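Local coordinates for pectate lyase/Amb allergen (Acidovorax citrulli, PDB 4HWV), which probably cleaves pectate of plant cell walls by calcium-dependent beta-elimination, as other members of polysaccharide lyase family 1 do, at residues R84-L89 and D175-H180; N199-D204 and H241-D246; V290-N295 and V324-N329. All coordinates share one frame; numbering follows the deposited sequence.

Overall arrangement
The three contacts follow one another along a right-handed parallel beta-helix. Each pairs strands from successive coils. Interactions 1 and 2 have centres about 9 Å apart. Strand 177-179 of interaction 1 lies next to strand 201-203 of interaction 2, and Lys177 NZ forms a salt bridge with Glu203 OE2 at 2.9 Å. The centres of interactions 2 and 3 lie about 14 Å apart, and a probable hydrogen bond from Asn242 N to Asn295 OD1 links them. Interactions 1 and 3 do not touch. The calcium ion is bound by Asp227, Asp278 and Asp282. It lies about 11 Å from the side chain of Asp246 in interaction 2 and about 12 Å from that of Leu292 in interaction 3.

Interaction 1. Residues R84-L89 and D175-H180; sequences RGTIDL and DAKILH
Asp88 OD1 sits at the edge of the His180 imidazole, close to the ring plane, while Leu179 CB lies over the centre of one ring face. The edge contact is a hydrogen bond from His180 ND1 to Asp88 OD1 at 2.7 Å. The carboxylate is turned 69° from the ring, and ND1 meets OD1 from above the carboxylate plane. Asp88 CG stands anti to its own backbone N (chi1 -173°), which brings OD1 over to the histidine. Asn90 N is a second donor to this oxygen. Strands 86-88 and 177-179 run parallel on successive coils of the right-handed beta-helix. Four backbone bonds join the two segments, from Lys177 N to Gly85 O at one end to Leu89 N to Leu179 O at the other. Ile87 and Ile178 point to the buried face, where Leu89 CD1 packs on Ile178 CG2 at 3.5 Å. On the other face Thr86 CG2 meets Leu179 CD1, and Thr86 OG1 lies alongside the Lys177 chain. Lys177 NZ goes on to a salt bridge with Glu203. Two waters bridge the segments near Asp175. One joins Gly85 N to Asp175 OD1, the other Thr86 OG1 to Asp175 O. Ser360 of the second subunit packs on Thr86 and Asp88.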
loop_
_atom_site.group_PDB
_atom_site.type_symbol
_atom_site.label_atom_id
_atom_site.label_comp_id
_atom_site.label_asym_id
_atom_site.label_seq_id
_atom_site.Cartn_x
_atom_site.Cartn_y
_atom_site.Cartn_z
ATOM N N ARG A 84 -9.027 -10.059 -17.464
ATOM C CA ARG A 84 -10.259 -9.748 -16.750
ATOM C C ARG A 84 -9.995 -9.694 -15.260
ATOM O O ARG A 84 -9.743 -10.721 -14.630
ATOM C CB ARG A 84 -11.371 -10.769 -17.041
ATOM C CG ARG A 84 -12.712 -10.342 -16.448
ATOM C CD ARG A 84 -13.851 -11.354 -16.589
ATOM N NE ARG A 84 -14.211 -11.698 -17.959
ATOM C CZ ARG A 84 -14.890 -10.903 -18.779
ATOM N NH1 ARG A 84 -15.238 -9.680 -18.392
ATOM N NH2 ARG A 84 -15.203 -11.323 -19.995
ATOM N N GLY A 85 -10.065 -8.498 -14.697
ATOM C CA GLY A 85 -9.861 -8.337 -13.266
ATOM C C GLY A 85 -8.406 -8.490 -12.853
ATOM O O GLY A 85 -7.480 -8.095 -13.587
ATOM N N THR A 86 -8.205 -9.047 -11.665
ATOM C CA THR A 86 -6.881 -9.115 -11.062
ATOM C C THR A 86 -6.275 -10.512 -11.141
ATOM O O THR A 86 -6.901 -11.488 -10.738
ATOM C CB THR A 86 -6.942 -8.728 -9.586
ATOM O OG1 THR A 86 -7.297 -7.344 -9.477
ATOM C CG2 THR A 86 -5.590 -8.991 -8.903
ATOM N N ILE A 87 -5.042 -10.592 -11.641
ATOM C CA ILE A 87 -4.285 -11.835 -11.665
ATOM C C ILE A 87 -3.108 -11.722 -10.700
ATOM O O ILE A 87 -2.207 -10.912 -10.901
ATOM C CB ILE A 87 -3.795 -12.161 -13.088
ATOM C CG1 ILE A 87 -5.018 -12.362 -13.990
ATOM C CG2 ILE A 87 -2.870 -13.389 -13.072
ATOM C CD1 ILE A 87 -4.708 -12.753 -15.413
ATOM N N ASP A 88 -3.137 -12.537 -9.654
ATOM C CA ASP A 88 -2.057 -12.609 -8.683
ATOM C C ASP A 88 -1.087 -13.675 -9.171
ATOM O O ASP A 88 -1.439 -14.851 -9.300
ATOM C CB ASP A 88 -2.646 -13.025 -7.330
ATOM C CG ASP A 88 -1.634 -12.972 -6.187
ATOM O OD1 ASP A 88 -0.450 -12.651 -6.425
ATOM O OD2 ASP A 88 -2.037 -13.284 -5.050
ATOM N N LEU A 89 0.156 -13.268 -9.421
ATOM C CA LEU A 89 1.164 -14.207 -9.905
ATOM C C LEU A 89 1.865 -14.991 -8.802
ATOM O O LEU A 89 2.530 -15.977 -9.100
ATOM C CB LEU A 89 2.210 -13.497 -10.776
ATOM C CG LEU A 89 1.661 -12.867 -12.064
ATOM C CD1 LEU A 89 2.781 -12.144 -12.793
ATOM C CD2 LEU A 89 0.981 -13.927 -12.961
ATOM N N ASP A 175 -9.993 -1.891 -14.519
ATOM C CA ASP A 175 -9.497 -2.582 -13.332
ATOM C C ASP A 175 -8.716 -3.857 -13.631
ATOM O O ASP A 175 -8.630 -4.750 -12.785
ATOM C CB ASP A 175 -10.646 -2.851 -12.359
ATOM C CG ASP A 175 -11.687 -3.787 -12.925
ATOM O OD1 ASP A 175 -11.666 -4.087 -14.134
ATOM O OD2 ASP A 175 -12.551 -4.213 -12.140
ATOM N N ALA A 176 -8.127 -3.951 -14.818
ATOM C CA ALA A 176 -7.283 -5.106 -15.118
ATOM C C ALA A 176 -5.966 -4.963 -14.366
ATOM O O ALA A 176 -5.314 -3.914 -14.454
ATOM C CB ALA A 176 -7.023 -5.190 -16.602
ATOM N N LYS A 177 -5.572 -6.000 -13.631
ATOM C CA LYS A 177 -4.340 -5.933 -12.847
ATOM C C LYS A 177 -3.535 -7.215 -12.944
ATOM O O LYS A 177 -4.102 -8.318 -13.018
ATOM C CB LYS A 177 -4.631 -5.692 -11.366
ATOM C CG LYS A 177 -5.400 -4.422 -11.043
ATOM C CD LYS A 177 -5.346 -4.123 -9.535
ATOM C CE LYS A 177 -5.828 -2.734 -9.206
ATOM N NZ LYS A 177 -5.449 -2.425 -7.791
ATOM N N ILE A 178 -2.209 -7.076 -12.913
ATOM C CA ILE A 178 -1.320 -8.230 -12.741
ATOM C C ILE A 178 -0.407 -7.893 -11.568
ATOM O O ILE A 178 0.277 -6.855 -11.580
ATOM C CB ILE A 178 -0.511 -8.498 -14.023
ATOM C CG1 ILE A 178 -1.466 -8.883 -15.164
ATOM C CG2 ILE A 178 0.521 -9.601 -13.769
ATOM C CD1 ILE A 178 -0.770 -9.139 -16.494
ATOM N N LEU A 179 -0.452 -8.730 -10.536
ATOM C CA LEU A 179 0.267 -8.460 -9.285
ATOM C C LEU A 179 1.362 -9.463 -9.002
ATOM O O LEU A 179 1.232 -10.638 -9.300
ATOM C CB LEU A 179 -0.673 -8.553 -8.085
ATOM C CG LEU A 179 -2.053 -7.909 -8.161
ATOM C CD1 LEU A 179 -2.822 -8.234 -6.885
ATOM C CD2 LEU A 179 -1.957 -6.404 -8.362
ATOM N N HIS A 180 2.426 -8.984 -8.367
ATOM C CA HIS A 180 3.342 -9.847 -7.630
ATOM C C HIS A 180 4.233 -10.736 -8.487
ATOM O O HIS A 180 4.748 -11.753 -8.003
ATOM C CB HIS A 180 2.568 -10.707 -6.617
ATOM C CG HIS A 180 1.705 -9.909 -5.694
ATOM N ND1 HIS A 180 0.482 -10.358 -5.244
ATOM C CD2 HIS A 180 1.871 -8.670 -5.172
ATOM C CE1 HIS A 180 -0.065 -9.435 -4.468
ATOM N NE2 HIS A 180 0.760 -8.398 -4.406
HETATM O O HOH W 1 -10.909 -6.038 -15.875
HETATM O O HOH W 2 -9.427 -6.025 -10.560
#

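Interaction 2. Residues N199-D204 and H241-D246; sequences NITFED and HNTFSD
Strands 201-203 and 243-245 run parallel at 10°, pairing Thr201 with Thr243, Phe202 with Phe244 and Glu203 with Ser245; the bond from Phe202 N to Thr243 O is short, at 2.7 Å. Phe202 and Phe244 lie side by side on the buried face and point the same way. Their rings are almost parallel, 7° apart, but slid so that they barely overlap, with centroids 4.9 Å apart. The closest atoms are Phe202 CD2 and Phe244 CE2 at 3.5 Å. Ile200 CG2 lies over one face of the Phe202 ring, offset toward its rim. Asn242 OD1 takes a hydrogen bond from Ile200 N at 3.0 Å, in the carbonyl plane and on a lone pair. Asn242 CG is anti to its own carbonyl carbon (chi1 -55°), and from there the amide reaches back to the preceding coil; ND2 bonds Ile197 O. On the other face Thr201 OG1 is 3.8 Å from Thr243 CB. A water joins Phe202 O to Ser245 OG, which also bonds Gly247 N. Beyond the strands, Asp204 salt-bridges Arg249 and hydrogen-bonds His277, and Asp246 hydrogen-bonds His300. The amide of Asn242 thus satisfies backbone polar groups at a buried turn, while the aromatic pair adds apolar contact inside the coil.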
loop_
_atom_site.group_PDB
_atom_site.type_symbol
_atom_site.label_atom_id
_atom_site.label_comp_id
_atom_site.label_asym_id
_atom_site.label_seq_id
_atom_site.Cartn_x
_atom_site.Cartn_y
_atom_site.Cartn_z
ATOM N N ASN A 199 -3.084 -1.286 -21.153
ATOM C CA ASN A 199 -4.265 -1.148 -20.319
ATOM C C ASN A 199 -4.293 -2.042 -19.088
ATOM O O ASN A 199 -5.369 -2.403 -18.623
ATOM C CB ASN A 199 -5.551 -1.330 -21.132
ATOM C CG ASN A 199 -6.752 -0.714 -20.438
ATOM O OD1 ASN A 199 -6.632 0.358 -19.842
ATOM N ND2 ASN A 199 -7.916 -1.374 -20.519
ATOM N N ILE A 200 -3.118 -2.330 -18.520
ATOM C CA ILE A 200 -3.016 -3.173 -17.326
ATOM C C ILE A 200 -2.364 -2.356 -16.217
ATOM O O ILE A 200 -1.454 -1.545 -16.461
ATOM C CB ILE A 200 -2.167 -4.431 -17.627
ATOM C CG1 ILE A 200 -2.886 -5.284 -18.668
ATOM C CG2 ILE A 200 -1.876 -5.253 -16.357
ATOM C CD1 ILE A 200 -1.978 -6.236 -19.416
ATOM N N THR A 201 -2.850 -2.548 -14.995
ATOM C CA THR A 201 -2.170 -2.013 -13.812
ATOM C C THR A 201 -1.305 -3.114 -13.201
ATOM O O THR A 201 -1.826 -4.134 -12.748
ATOM C CB THR A 201 -3.194 -1.478 -12.804
ATOM O OG1 THR A 201 -3.825 -0.344 -13.388
ATOM C CG2 THR A 201 -2.531 -1.028 -11.504
ATOM N N PHE A 202 0.015 -2.898 -13.217
ATOM C CA PHE A 202 0.997 -3.837 -12.707
ATOM C C PHE A 202 1.415 -3.355 -11.319
ATOM O O PHE A 202 1.760 -2.181 -11.165
ATOM C CB PHE A 202 2.231 -3.832 -13.611
ATOM C CG PHE A 202 2.034 -4.475 -14.951
ATOM C CD1 PHE A 202 2.280 -5.839 -15.097
ATOM C CD2 PHE A 202 1.627 -3.737 -16.061
ATOM C CE1 PHE A 202 2.123 -6.458 -16.317
ATOM C CE2 PHE A 202 1.474 -4.365 -17.304
ATOM C CZ PHE A 202 1.724 -5.711 -17.432
ATOM N N GLU A 203 1.407 -4.237 -10.321
ATOM C CA GLU A 203 1.827 -3.829 -8.970
ATOM C C GLU A 203 2.760 -4.820 -8.314
ATOM O O GLU A 203 2.493 -6.025 -8.308
ATOM C CB GLU A 203 0.632 -3.710 -8.011
ATOM C CG GLU A 203 -0.397 -2.651 -8.420
ATOM C CD GLU A 203 -1.603 -2.584 -7.514
ATOM O OE1 GLU A 203 -1.566 -3.126 -6.393
ATOM O OE2 GLU A 203 -2.598 -1.955 -7.935
ATOM N N ASP A 204 3.839 -4.288 -7.738
ATOM C CA ASP A 204 4.518 -4.902 -6.595
ATOM C C ASP A 204 5.132 -6.260 -6.917
ATOM O O ASP A 204 4.688 -7.301 -6.410
ATOM C CB ASP A 204 3.542 -4.988 -5.410
ATOM C CG ASP A 204 4.217 -5.383 -4.109
ATOM O OD1 ASP A 204 5.454 -5.274 -3.993
ATOM O OD2 ASP A 204 3.495 -5.813 -3.201
ATOM N N HIS A 241 -0.013 2.710 -22.228
ATOM C CA HIS A 241 -1.229 2.918 -21.442
ATOM C C HIS A 241 -1.379 1.894 -20.319
ATOM O O HIS A 241 -2.474 1.368 -20.071
ATOM C CB HIS A 241 -2.484 2.927 -22.336
ATOM C CG HIS A 241 -2.781 4.251 -22.969
ATOM N ND1 HIS A 241 -2.520 4.513 -24.295
ATOM C CD2 HIS A 241 -3.385 5.360 -22.475
ATOM C CE1 HIS A 241 -2.942 5.735 -24.590
ATOM N NE2 HIS A 241 -3.462 6.274 -23.501
ATOM N N ASN A 242 -0.281 1.643 -19.601
ATOM C CA ASN A 242 -0.320 0.801 -18.406
ATOM C C ASN A 242 0.037 1.655 -17.205
ATOM O O ASN A 242 0.548 2.779 -17.342
ATOM C CB ASN A 242 0.683 -0.359 -18.491
ATOM C CG ASN A 242 0.482 -1.195 -19.728
ATOM O OD1 ASN A 242 -0.465 -1.986 -19.805
ATOM N ND2 ASN A 242 1.372 -1.027 -20.712
ATOM N N THR A 243 -0.244 1.117 -16.024
ATOM C CA THR A 243 0.193 1.737 -14.782
ATOM C C THR A 243 1.099 0.742 -14.072
ATOM O O THR A 243 0.841 -0.462 -14.115
ATOM C CB THR A 243 -1.029 2.113 -13.932
ATOM O OG1 THR A 243 -1.782 3.087 -14.662
ATOM C CG2 THR A 243 -0.631 2.687 -12.557
ATOM N N PHE A 244 2.181 1.231 -13.453
ATOM C CA PHE A 244 3.152 0.384 -12.750
ATOM C C PHE A 244 3.482 1.040 -11.426
ATOM O O PHE A 244 3.707 2.247 -11.383
ATOM C CB PHE A 244 4.475 0.319 -13.509
ATOM C CG PHE A 244 4.386 -0.292 -14.882
ATOM C CD1 PHE A 244 4.013 0.464 -15.983
ATOM C CD2 PHE A 244 4.774 -1.610 -15.082
ATOM C CE1 PHE A 244 3.979 -0.106 -17.250
ATOM C CE2 PHE A 244 4.750 -2.173 -16.340
ATOM C CZ PHE A 244 4.341 -1.428 -17.421
ATOM N N SER A 245 3.570 0.251 -10.352
ATOM C CA SER A 245 3.947 0.788 -9.039
ATOM C C SER A 245 4.364 -0.335 -8.103
ATOM O O SER A 245 4.218 -1.512 -8.438
ATOM C CB SER A 245 2.772 1.519 -8.387
ATOM O OG SER A 245 1.812 0.596 -7.945
ATOM N N ASP A 246 4.831 0.032 -6.910
ATOM C CA ASP A 246 5.095 -0.953 -5.863
ATOM C C ASP A 246 3.838 -1.323 -5.072
ATOM O O ASP A 246 3.935 -1.905 -3.986
ATOM C CB ASP A 246 6.189 -0.464 -4.913
ATOM C CG ASP A 246 7.569 -0.510 -5.550
ATOM O OD1 ASP A 246 7.705 -1.122 -6.644
ATOM O OD2 ASP A 246 8.516 0.053 -4.942
HETATM O O HOH W 3 0.433 0.208 -10.283
#

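Interaction 3. Residues V290-N295 and V324-N329; sequences VTLSNN and VTFHGN
Asn329 reaches across to the segment 290-295 through both ends of its amide. Its CB lies 3.6 Å from Asn295 O. Its CG is anti to the carbonyl carbon (chi1 -57°), which lays the amide beside that of Asn295, the two planes only 6° apart. At the tip, OD1 accepts two hydrogen bonds, from Asn295 N at 2.9 Å and from Asn295 ND2 at 3.0 Å. These donors come from opposite faces of the amide plane. The other branch, ND2, donates to Leu292 O at 3.0 Å. Leu292 O lies close to the plane of the Asn329 amide, but ND2 stands above the Leu292 carbonyl plane. Leu292 O also accepts from His327 N, so two donors grip this oxygen. All this fixes the rotation of the Asn329 amide.

The strands 290-293 and 324-327 run parallel at 8°. On the buried face, Leu292 CD1 sits over the Phe326 ring, 4.0 Å from its centroid, as a CH-pi contact. The same methyl touches Val324 CG1 at 3.5 Å. On the opposite face Ser293 CB lies over the His327 ring, and Thr291 and Thr325 stand side by side. His327 NE2 bonds Thr24 OG1, and Ser293 OG bonds Asp240 and Trp238. At the turn a water joins Asn294 OD1 to Gly328 O, while Asn294 ND2 bonds Asp240 OD1.

The neighbours continue the pattern. Asn295 OD1 accepts from Asn242 N and ND2 bonds Ile239 O, while Asn329 N bonds Asn351 OD1. Asn294 and Gly328 both have positive phi, as the chain bends sharply out of each strand. Stacked asparagines at the short turn between two sheets, with inward-pointing aliphatic and aromatic side chains in register beside them, are a hallmark of the parallel beta-helix of pectate lyases.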
loop_
_atom_site.group_PDB
_atom_site.type_symbol
_atom_site.label_atom_id
_atom_site.label_comp_id
_atom_site.label_asym_id
_atom_site.label_seq_id
_atom_site.Cartn_x
_atom_site.Cartn_y
_atom_site.Cartn_z
ATOM N N VAL A 290 12.180 -1.052 -28.259
ATOM C CA VAL A 290 11.153 -1.016 -27.233
ATOM C C VAL A 290 10.639 0.402 -27.126
ATOM O O VAL A 290 11.422 1.349 -27.063
ATOM C CB VAL A 290 11.754 -1.429 -25.870
ATOM C CG1 VAL A 290 10.683 -1.435 -24.779
ATOM C CG2 VAL A 290 12.457 -2.784 -25.999
ATOM N N THR A 291 9.322 0.549 -27.081
ATOM C CA THR A 291 8.709 1.846 -26.791
ATOM C C THR A 291 7.799 1.735 -25.583
ATOM O O THR A 291 6.934 0.845 -25.532
ATOM C CB THR A 291 7.910 2.371 -27.993
ATOM O OG1 THR A 291 8.836 2.661 -29.046
ATOM C CG2 THR A 291 7.130 3.645 -27.632
ATOM N N LEU A 292 7.990 2.641 -24.622
ATOM C CA LEU A 292 7.090 2.775 -23.483
ATOM C C LEU A 292 6.381 4.118 -23.629
ATOM O O LEU A 292 7.020 5.169 -23.525
ATOM C CB LEU A 292 7.874 2.721 -22.163
ATOM C CG LEU A 292 8.685 1.447 -21.963
ATOM C CD1 LEU A 292 10.128 1.629 -22.430
ATOM C CD2 LEU A 292 8.656 1.027 -20.507
ATOM N N SER A 293 5.076 4.082 -23.901
ATOM C CA SER A 293 4.316 5.287 -24.211
ATOM C C SER A 293 3.084 5.393 -23.318
ATOM O O SER A 293 2.410 4.393 -23.038
ATOM C CB SER A 293 3.899 5.277 -25.684
ATOM O OG SER A 293 3.214 4.075 -26.012
ATOM N N ASN A 294 2.795 6.612 -22.869
ATOM C CA ASN A 294 1.508 6.908 -22.235
ATOM C C ASN A 294 1.233 6.068 -20.990
ATOM O O ASN A 294 0.075 5.758 -20.701
ATOM C CB ASN A 294 0.360 6.720 -23.249
ATOM C CG ASN A 294 0.633 7.436 -24.557
ATOM O OD1 ASN A 294 0.936 8.634 -24.558
ATOM N ND2 ASN A 294 0.546 6.703 -25.677
ATOM N N ASN A 295 2.289 5.706 -20.263
ATOM C CA ASN A 295 2.141 4.927 -19.023
ATOM C C ASN A 295 2.215 5.830 -17.800
ATOM O O ASN A 295 2.741 6.940 -17.873
ATOM C CB ASN A 295 3.251 3.872 -18.881
ATOM C CG ASN A 295 3.317 2.919 -20.049
ATOM O OD1 ASN A 295 2.495 2.006 -20.167
ATOM N ND2 ASN A 295 4.310 3.100 -20.903
ATOM N N VAL A 324 15.501 2.191 -27.092
ATOM C CA VAL A 324 14.283 2.356 -26.303
ATOM C C VAL A 324 13.779 3.792 -26.444
ATOM O O VAL A 324 14.568 4.753 -26.397
ATOM C CB VAL A 324 14.529 2.073 -24.796
ATOM C CG1 VAL A 324 13.221 2.124 -24.022
ATOM C CG2 VAL A 324 15.196 0.727 -24.611
ATOM N N THR A 325 12.468 3.938 -26.644
ATOM C CA THR A 325 11.817 5.243 -26.648
ATOM C C THR A 325 10.845 5.332 -25.477
ATOM O O THR A 325 10.027 4.428 -25.282
ATOM C CB THR A 325 11.003 5.430 -27.930
ATOM O OG1 THR A 325 11.854 5.259 -29.082
ATOM C CG2 THR A 325 10.343 6.803 -27.946
ATOM N N PHE A 326 10.931 6.415 -24.712
ATOM C CA PHE A 326 9.949 6.723 -23.655
ATOM C C PHE A 326 9.243 8.020 -24.036
ATOM O O PHE A 326 9.893 9.059 -24.153
ATOM C CB PHE A 326 10.626 7.036 -22.305
ATOM C CG PHE A 326 11.282 5.869 -21.613
ATOM C CD1 PHE A 326 12.586 5.485 -21.938
ATOM C CD2 PHE A 326 10.629 5.229 -20.562
ATOM C CE1 PHE A 326 13.229 4.461 -21.242
ATOM C CE2 PHE A 326 11.265 4.197 -19.860
ATOM C CZ PHE A 326 12.574 3.817 -20.204
ATOM N N HIS A 327 7.917 7.998 -24.170
ATOM C CA HIS A 327 7.210 9.251 -24.382
ATOM C C HIS A 327 5.814 9.249 -23.787
ATOM O O HIS A 327 5.140 8.214 -23.746
ATOM C CB HIS A 327 7.187 9.682 -25.872
ATOM C CG HIS A 327 6.286 8.878 -26.754
ATOM N ND1 HIS A 327 4.949 9.170 -26.916
ATOM C CD2 HIS A 327 6.545 7.831 -27.570
ATOM C CE1 HIS A 327 4.421 8.335 -27.799
ATOM N NE2 HIS A 327 5.368 7.506 -28.207
ATOM N N GLY A 328 5.394 10.424 -23.327
ATOM C CA GLY A 328 4.052 10.602 -22.809
ATOM C C GLY A 328 3.823 9.960 -21.461
ATOM O O GLY A 328 2.685 9.794 -21.031
ATOM N N ASN A 329 4.900 9.586 -20.770
ATOM C CA ASN A 329 4.741 8.911 -19.488
ATOM C C ASN A 329 4.706 9.887 -18.329
ATOM O O ASN A 329 5.285 10.983 -18.400
ATOM C CB ASN A 329 5.883 7.910 -19.257
ATOM C CG ASN A 329 5.991 6.877 -20.372
ATOM O OD1 ASN A 329 5.137 6.005 -20.509
ATOM N ND2 ASN A 329 7.048 6.976 -21.175
HETATM O O HOH W 4 0.579 10.541 -22.611
#